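Local coordinates for protein Baccell_00875 (Bacteroides cellulosilyticus DSM 14838, PDB 5NO8) that probably acts as a polysaccharide lyase that removes L-rhamnose caps from the glucuronic acid of complex arabinogalactan proteins, at residues N243-F248 and N579-S584. Residues are numbered along the deposited sequence; the frame is centred on the assembly and turned at random.
Sequences NGNDDF and NGFQPS
The first turn of helix 245-254 meets the loop between helix 562-576 and helix 596-600, where Asn245 and Phe248 touch Phe581. The outer end of the Phe581 ring does the touching. Phe581 CZ lies 3.8 Å from Phe248 CD2. Phe581 CE2 lies 3.8 Å from Asn245 OD1. CD2 of Phe248 sits in the plane of the Phe581 ring, at its edge, and the two side chains meet at a slant. The Asn245 amide is turned 72° from that ring and comes to its edge as well. CB of Phe248 points toward the loop, and with CG anti to the backbone N (chi1 174°) ring atom CD2 reaches Phe581 CZ. Helix 245-254 directly follows strand 232-242 of a large antiparallel sheet, whereas the loop belongs to the helical part of the chain; the contact thus joins the beta-rich and helical regions. A water bridges the same gap. The water oxygen is 2.7 Å from Asn245 OD1 and 3.2 Å from Asn579 O and can donate to each, though other acceptors may compete for its protons. Asn177 ND2, on strand 175-180, also donates to Asn245 OD1. Arg249 makes a cation-pi contact with the Phe581 ring and a salt bridge to Asp246. An alanine in place of Phe581 is likely to open a gap beside Phe248 and cost Arg249 its aromatic partner. Gly244 is the N-cap of the helix, and Phe248 N bonds back to Gly244 O at 2.8 Å. Just ahead of the N-cap, Asn243 N donates to Asp247 OD2 at 2.8 Å.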
# COMPACT_ATOMS: atom_id res chain seq x y z
N ASN A 243 20.85 8.36 3.10
CA ASN A 243 20.44 8.72 4.46
C ASN A 243 18.99 9.09 4.65
O ASN A 243 18.62 9.56 5.71
CB ASN A 243 21.35 9.84 4.97
CG ASN A 243 22.72 9.34 5.34
OD1 ASN A 243 22.86 8.24 5.90
ND2 ASN A 243 23.74 10.13 5.03
N GLY A 244 18.15 8.87 3.64
CA GLY A 244 16.71 9.13 3.79
C GLY A 244 16.18 9.74 2.51
O GLY A 244 16.94 9.89 1.54
N ASN A 245 14.90 10.09 2.51
CA ASN A 245 14.22 10.49 1.27
C ASN A 245 14.86 11.69 0.57
O ASN A 245 15.01 11.67 -0.66
CB ASN A 245 12.73 10.72 1.51
CG ASN A 245 12.01 9.45 1.96
OD1 ASN A 245 12.26 8.36 1.45
ND2 ASN A 245 11.13 9.59 2.94
N ASP A 246 15.26 12.71 1.32
CA ASP A 246 15.89 13.89 0.70
C ASP A 246 17.22 13.56 0.08
O ASP A 246 17.56 14.07 -0.98
CB ASP A 246 16.10 15.03 1.72
CG ASP A 246 14.83 15.77 2.06
OD1 ASP A 246 13.84 15.70 1.29
OD2 ASP A 246 14.83 16.47 3.11
N ASP A 247 18.01 12.75 0.77
CA ASP A 247 19.32 12.36 0.30
C ASP A 247 19.16 11.46 -0.93
O ASP A 247 19.89 11.63 -1.91
CB ASP A 247 20.06 11.64 1.41
CG ASP A 247 21.53 11.41 1.11
OD1 ASP A 247 22.17 12.29 0.52
OD2 ASP A 247 22.06 10.34 1.48
N PHE A 248 18.20 10.55 -0.87
CA PHE A 248 17.87 9.70 -2.05
C PHE A 248 17.54 10.57 -3.26
O PHE A 248 18.13 10.39 -4.33
CB PHE A 248 16.71 8.76 -1.75
CG PHE A 248 16.25 7.98 -2.96
CD1 PHE A 248 16.98 6.87 -3.41
CD2 PHE A 248 15.12 8.35 -3.65
CE1 PHE A 248 16.57 6.15 -4.52
CE2 PHE A 248 14.71 7.66 -4.80
CZ PHE A 248 15.43 6.54 -5.22
N ASN A 579 5.58 4.17 3.40
CA ASN A 579 4.95 4.97 2.34
C ASN A 579 5.99 5.53 1.38
O ASN A 579 7.00 6.14 1.80
CB ASN A 579 4.23 6.18 2.92
CG ASN A 579 2.99 5.82 3.70
OD1 ASN A 579 2.73 4.67 4.02
ND2 ASN A 579 2.23 6.84 4.04
N GLY A 580 5.68 5.43 0.09
CA GLY A 580 6.53 6.02 -0.92
C GLY A 580 6.05 7.40 -1.34
O GLY A 580 5.03 7.91 -0.83
N PHE A 581 6.80 8.01 -2.26
CA PHE A 581 6.45 9.33 -2.82
C PHE A 581 6.32 9.27 -4.34
O PHE A 581 6.43 10.31 -5.01
CB PHE A 581 7.44 10.42 -2.37
CG PHE A 581 8.87 10.11 -2.71
CD1 PHE A 581 9.40 10.43 -3.96
CD2 PHE A 581 9.69 9.49 -1.77
CE1 PHE A 581 10.72 10.13 -4.26
CE2 PHE A 581 11.01 9.18 -2.08
CZ PHE A 581 11.51 9.48 -3.33
N GLN A 582 6.05 8.07 -4.88
CA GLN A 582 5.96 7.89 -6.32
C GLN A 582 4.84 8.77 -6.90
O GLN A 582 3.79 8.96 -6.24
CB GLN A 582 5.66 6.45 -6.69
CG GLN A 582 6.66 5.41 -6.24
CD GLN A 582 6.32 4.81 -4.91
OE1 GLN A 582 5.83 5.52 -4.01
NE2 GLN A 582 6.57 3.51 -4.75
N PRO A 583 5.01 9.27 -8.12
CA PRO A 583 3.97 10.19 -8.68
C PRO A 583 2.80 9.46 -9.33
O PRO A 583 2.60 9.52 -10.56
CB PRO A 583 4.77 11.02 -9.68
CG PRO A 583 5.81 10.05 -10.17
CD PRO A 583 6.22 9.27 -8.96
N SER A 584 2.06 8.74 -8.49
CA SER A 584 0.89 7.96 -8.87
C SER A 584 -0.10 8.02 -7.72
O SER A 584 0.28 7.87 -6.57
CB SER A 584 1.27 6.50 -9.11
OG SER A 584 0.11 5.69 -9.33
O HOH W 1 9.86 7.30 1.01